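Local coordinates for X-ray repair cross complementing protein 1 variant (Homo sapiens, PDB 6WH1), which probably acts, as the C-terminal BRCT domain of XRCC1, within a scaffold protein that assembles repair complexes at DNA single-strand breaks, at residues K9-Y14 / R73-C78; V47-E52 / Y90-Q95. All coordinates share one frame; numbering follows the deposited sequence.

Contact 1 of 2, residues K9-Y14 / R73-C78; sequences KHFFLY and RWIYSC
F11 on the inner strand 10-13 and W74 on helix 72-81 meet at the distal parts of their rings, a compact example of how large aromatic side chains bridge a wide gap between a sheet and a helix. The backbones stand well apart, with the CA atoms of F11 and I75 separated by 10.8 Å, and the tight part of the contact is confined to three buried side chains. CE2 of F11 lies 3.7 Å from CZ3 of W74, which arrives at the edge of the phenyl ring and near its plane. The two six-membered rings are inclined by 30° but slid so far past each other, with centroids 6.0 Å apart, that they barely overlap. The same CE2 also receives the end of I75, whose CD1 approaches obliquely to within 3.9 Å. W74 can span the distance because its CG stands anti to the backbone N (chi1 177°), which carries the indole off the helix toward the strand. The one polar atom of its side chain, NE1, donates to the carbonyl oxygen of L85, while F6 packs on F11 and F46 meets both rings.

The contact is looser at its margins, where partly exposed K9 keeps its side chain clear of the helix and exposed R73 directs nothing at the strand. Within the helix, R73 O accepts from both N and OG of S77, which reach it from opposite faces of the carbonyl plane. Burying this tryptophan of the last helix against the central parallel sheet is a hallmark of the BRCT fold.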
# COMPACT_ATOMS: atom_id res chain seq x y z
N LYS A 9 -0.61 -12.35 -3.51
CA LYS A 9 0.72 -12.08 -4.05
C LYS A 9 1.51 -11.24 -3.05
O LYS A 9 1.02 -10.21 -2.57
CB LYS A 9 0.62 -11.35 -5.39
CG LYS A 9 0.06 -12.20 -6.52
CD LYS A 9 -0.15 -11.38 -7.78
CE LYS A 9 0.00 -12.23 -9.03
NZ LYS A 9 -0.86 -13.44 -8.98
N HIS A 10 2.73 -11.68 -2.75
CA HIS A 10 3.57 -11.04 -1.75
C HIS A 10 4.63 -10.19 -2.44
O HIS A 10 5.40 -10.70 -3.27
CB HIS A 10 4.20 -12.09 -0.83
CG HIS A 10 3.19 -12.83 -0.01
ND1 HIS A 10 2.96 -12.55 1.32
CD2 HIS A 10 2.34 -13.84 -0.34
CE1 HIS A 10 2.02 -13.36 1.78
NE2 HIS A 10 1.63 -14.15 0.79
N PHE A 11 4.66 -8.91 -2.09
CA PHE A 11 5.53 -7.92 -2.71
C PHE A 11 6.54 -7.41 -1.69
O PHE A 11 6.24 -7.28 -0.50
CB PHE A 11 4.72 -6.72 -3.25
CG PHE A 11 3.74 -7.08 -4.34
CD1 PHE A 11 2.55 -7.73 -4.04
CD2 PHE A 11 4.00 -6.76 -5.66
CE1 PHE A 11 1.65 -8.06 -5.04
CE2 PHE A 11 3.11 -7.09 -6.66
CZ PHE A 11 1.93 -7.74 -6.35
N PHE A 12 7.75 -7.11 -2.18
CA PHE A 12 8.75 -6.41 -1.39
C PHE A 12 9.33 -5.29 -2.24
O PHE A 12 9.78 -5.54 -3.36
CB PHE A 12 9.87 -7.32 -0.90
CG PHE A 12 10.93 -6.60 -0.11
CD1 PHE A 12 10.65 -6.09 1.15
CD2 PHE A 12 12.21 -6.42 -0.63
CE1 PHE A 12 11.62 -5.42 1.88
CE2 PHE A 12 13.19 -5.75 0.10
CZ PHE A 12 12.90 -5.25 1.36
N LEU A 13 9.31 -4.08 -1.71
CA LEU A 13 9.87 -2.91 -2.39
C LEU A 13 11.32 -2.75 -1.94
O LEU A 13 11.58 -2.44 -0.78
CB LEU A 13 9.04 -1.67 -2.08
CG LEU A 13 7.52 -1.86 -2.16
CD1 LEU A 13 6.78 -0.57 -1.86
CD2 LEU A 13 7.10 -2.42 -3.52
N TYR A 14 12.25 -2.99 -2.86
CA TYR A 14 13.67 -3.00 -2.55
C TYR A 14 14.34 -1.76 -3.13
O TYR A 14 14.14 -1.43 -4.30
CB TYR A 14 14.34 -4.27 -3.08
CG TYR A 14 15.85 -4.27 -3.00
CD1 TYR A 14 16.50 -4.52 -1.80
CD2 TYR A 14 16.64 -4.03 -4.12
CE1 TYR A 14 17.88 -4.54 -1.71
CE2 TYR A 14 18.02 -4.04 -4.05
CZ TYR A 14 18.63 -4.29 -2.84
OH TYR A 14 20.01 -4.31 -2.76
N ARG A 73 6.70 0.35 -13.01
CA ARG A 73 5.75 0.61 -14.09
C ARG A 73 4.75 -0.53 -14.24
O ARG A 73 3.63 -0.31 -14.72
CB ARG A 73 6.47 0.86 -15.41
CG ARG A 73 5.58 1.54 -16.44
CD ARG A 73 6.21 1.58 -17.81
NE ARG A 73 5.21 1.51 -18.87
CZ ARG A 73 5.46 1.13 -20.12
NH1 ARG A 73 6.70 0.79 -20.46
NH2 ARG A 73 4.49 1.09 -21.02
N TRP A 74 5.13 -1.75 -13.85
CA TRP A 74 4.16 -2.84 -13.82
C TRP A 74 2.97 -2.49 -12.95
O TRP A 74 1.81 -2.62 -13.37
CB TRP A 74 4.82 -4.12 -13.32
CG TRP A 74 3.87 -5.28 -13.20
CD1 TRP A 74 2.88 -5.63 -14.07
CD2 TRP A 74 3.82 -6.25 -12.14
NE1 TRP A 74 2.22 -6.74 -13.63
CE2 TRP A 74 2.77 -7.15 -12.44
CE3 TRP A 74 4.55 -6.44 -10.96
CZ2 TRP A 74 2.45 -8.22 -11.61
CZ3 TRP A 74 4.22 -7.51 -10.14
CH2 TRP A 74 3.18 -8.39 -10.47
N ILE A 75 3.24 -2.05 -11.72
CA ILE A 75 2.17 -1.67 -10.80
C ILE A 75 1.37 -0.50 -11.38
O ILE A 75 0.13 -0.50 -11.35
CB ILE A 75 2.76 -1.33 -9.42
CG1 ILE A 75 3.74 -2.41 -8.97
CG2 ILE A 75 1.65 -1.14 -8.40
CD1 ILE A 75 3.09 -3.71 -8.57
N TYR A 76 2.07 0.51 -11.91
CA TYR A 76 1.37 1.68 -12.44
C TYR A 76 0.41 1.28 -13.55
O TYR A 76 -0.76 1.68 -13.54
CB TYR A 76 2.37 2.71 -12.96
CG TYR A 76 3.34 3.21 -11.92
CD1 TYR A 76 2.94 3.41 -10.61
CD2 TYR A 76 4.66 3.47 -12.25
CE1 TYR A 76 3.82 3.85 -9.66
CE2 TYR A 76 5.56 3.92 -11.30
CZ TYR A 76 5.13 4.11 -10.01
OH TYR A 76 6.01 4.55 -9.06
N SER A 77 0.88 0.50 -14.52
CA SER A 77 0.04 0.12 -15.66
C SER A 77 -1.04 -0.86 -15.25
O SER A 77 -2.12 -0.88 -15.86
CB SER A 77 0.89 -0.45 -16.79
OG SER A 77 2.10 0.27 -16.94
N CYS A 78 -0.77 -1.71 -14.25
CA CYS A 78 -1.83 -2.53 -13.69
C CYS A 78 -2.96 -1.66 -13.18
O CYS A 78 -4.14 -1.97 -13.36
CB CYS A 78 -1.28 -3.41 -12.57
SG CYS A 78 -0.56 -4.98 -13.08

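Contact 2 of 2, residues V47-E52 / Y90-Q95; sequences VITAQE and YGVVPQ
V92 of the C-terminal tail and T49, at the end of strand 46-48, provide the buried, van der Waals part of this contact, which illustrates how an irregular tail can be laid along the end of a sheet through a few side chains. CG2 of V92 comes 4.0 Å from OG1 of T49, a methyl against a hydroxyl, the two side chains meeting at a slant. With CG1 anti to the backbone N (chi1 -171°), the two methyls of V92 reach different residues: CG2 meets T49, and CG1 lies 4.3 Å from the carbonyl oxygen of Q51. OG1 of T49 is buried here and has no polar partner in the model.

The polar part lies farther out, where E52 and Q95 cross at about a right angle, with carboxylate and amide planes 55° apart. E52 OE2 and Q95 OE1 are 2.8 Å from each other, an arrangement to be read cautiously because Q95 is poorly ordered. The chain of E52 bends at its second torsion (chi2 -59°), which folds the carboxylate back beside the amide. R71 supplies positive charge nearby: its NH1 donates hydrogen bonds to the carbonyl oxygens of T49 and Q51, and its NH2 forms a long, weak ion pair with E52 OE2.

Within the fold, V47 and T49 pair through their backbones with the edge strand 68-70, I48 pairs with F12 and Y14, and the tail that follows helix 72-81 passes V92 over F69 of the edge strand and the side chain of R71.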
# COMPACT_ATOMS: atom_id res chain seq x y z
N VAL A 47 9.69 -8.84 -6.22
CA VAL A 47 10.51 -7.73 -5.77
C VAL A 47 10.32 -6.59 -6.77
O VAL A 47 10.53 -6.76 -7.97
CB VAL A 47 11.99 -8.14 -5.67
CG1 VAL A 47 12.86 -6.91 -5.43
CG2 VAL A 47 12.18 -9.14 -4.54
N ILE A 48 9.89 -5.44 -6.27
CA ILE A 48 9.73 -4.24 -7.07
C ILE A 48 10.93 -3.33 -6.82
O ILE A 48 11.18 -2.94 -5.67
CB ILE A 48 8.41 -3.51 -6.75
CG1 ILE A 48 7.28 -4.53 -6.52
CG2 ILE A 48 8.06 -2.53 -7.86
CD1 ILE A 48 6.88 -5.30 -7.75
N THR A 49 11.68 -3.00 -7.87
CA THR A 49 12.86 -2.16 -7.74
C THR A 49 12.95 -1.19 -8.91
O THR A 49 12.53 -1.49 -10.03
CB THR A 49 14.16 -2.96 -7.71
OG1 THR A 49 14.21 -3.85 -8.84
CG2 THR A 49 14.25 -3.76 -6.47
N ALA A 50 13.54 -0.03 -8.63
CA ALA A 50 14.03 0.86 -9.67
C ALA A 50 15.53 0.70 -9.88
O ALA A 50 16.05 1.14 -10.91
CB ALA A 50 13.73 2.32 -9.33
N GLN A 51 16.22 0.08 -8.94
CA GLN A 51 17.66 -0.11 -9.02
C GLN A 51 17.99 -1.27 -9.95
O GLN A 51 17.12 -2.01 -10.42
CB GLN A 51 18.25 -0.35 -7.64
CG GLN A 51 17.92 0.75 -6.65
CD GLN A 51 18.50 0.48 -5.28
OE1 GLN A 51 18.76 -0.67 -4.91
NE2 GLN A 51 18.71 1.54 -4.51
N GLU A 52 19.28 -1.42 -10.22
CA GLU A 52 19.75 -2.40 -11.17
C GLU A 52 20.04 -3.73 -10.48
O GLU A 52 20.17 -3.81 -9.26
CB GLU A 52 20.98 -1.88 -11.90
CG GLU A 52 20.73 -0.65 -12.76
CD GLU A 52 19.69 -0.88 -13.84
OE1 GLU A 52 18.91 0.05 -14.12
OE2 GLU A 52 19.63 -2.00 -14.41
N TYR A 90 7.77 -5.95 -17.73
CA TYR A 90 8.48 -4.91 -17.00
C TYR A 90 9.59 -5.49 -16.13
O TYR A 90 9.93 -4.93 -15.09
CB TYR A 90 7.52 -4.09 -16.14
CG TYR A 90 6.21 -3.76 -16.83
CD1 TYR A 90 5.13 -4.64 -16.78
CD2 TYR A 90 6.06 -2.59 -17.56
CE1 TYR A 90 3.94 -4.34 -17.42
CE2 TYR A 90 4.88 -2.28 -18.20
CZ TYR A 90 3.82 -3.16 -18.13
OH TYR A 90 2.64 -2.86 -18.76
N GLY A 91 10.17 -6.62 -16.55
CA GLY A 91 11.09 -7.33 -15.70
C GLY A 91 12.47 -6.70 -15.63
O GLY A 91 12.91 -5.95 -16.50
N VAL A 92 13.17 -7.03 -14.54
CA VAL A 92 14.55 -6.65 -14.31
C VAL A 92 15.41 -7.90 -14.45
O VAL A 92 15.10 -8.94 -13.85
CB VAL A 92 14.74 -6.01 -12.92
CG1 VAL A 92 16.14 -5.42 -12.77
CG2 VAL A 92 13.66 -4.96 -12.67
N VAL A 93 16.48 -7.81 -15.23
CA VAL A 93 17.37 -8.95 -15.45
C VAL A 93 18.81 -8.46 -15.35
O VAL A 93 19.06 -7.24 -15.36
CB VAL A 93 17.11 -9.63 -16.82
CG1 VAL A 93 15.66 -10.10 -16.93
CG2 VAL A 93 17.47 -8.69 -17.96
N PRO A 94 19.77 -9.38 -15.23
CA PRO A 94 21.18 -8.95 -15.09
C PRO A 94 21.66 -8.09 -16.24
O PRO A 94 21.27 -8.27 -17.40
CB PRO A 94 21.94 -10.28 -15.02
CG PRO A 94 20.96 -11.24 -14.46
CD PRO A 94 19.62 -10.83 -15.00
N GLN A 95 22.54 -7.15 -15.90
CA GLN A 95 23.06 -6.16 -16.84
C GLN A 95 24.56 -6.34 -17.06
O GLN A 95 24.99 -7.28 -17.71
CB GLN A 95 22.78 -4.76 -16.32
CG GLN A 95 23.63 -4.42 -15.11
CD GLN A 95 22.82 -3.81 -14.00
OE1 GLN A 95 21.60 -3.93 -13.97
NE2 GLN A 95 23.51 -3.16 -13.06

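Overall arrangement
The two contacts show how a small domain brings sequence-distant segments to one parallel sheet. Their centres lie about 11 Å apart, with contact 1 near the centre of the domain and contact 2 nearer its periphery. Along the sequence the segments alternate, 9-14, 47-52, 73-78 and 90-95, so the chain visits the two contacts in turn. Strands 10-13 and 46-48, one from each contact, are neighbours in the sheet. Y90 of the tail also packs on W74 of the helix, a second link between the contacts. The last helix of this BRCT domain and the tail that follows it thus both pack on the sheet, although Q95 at the tail's end is loosely defined.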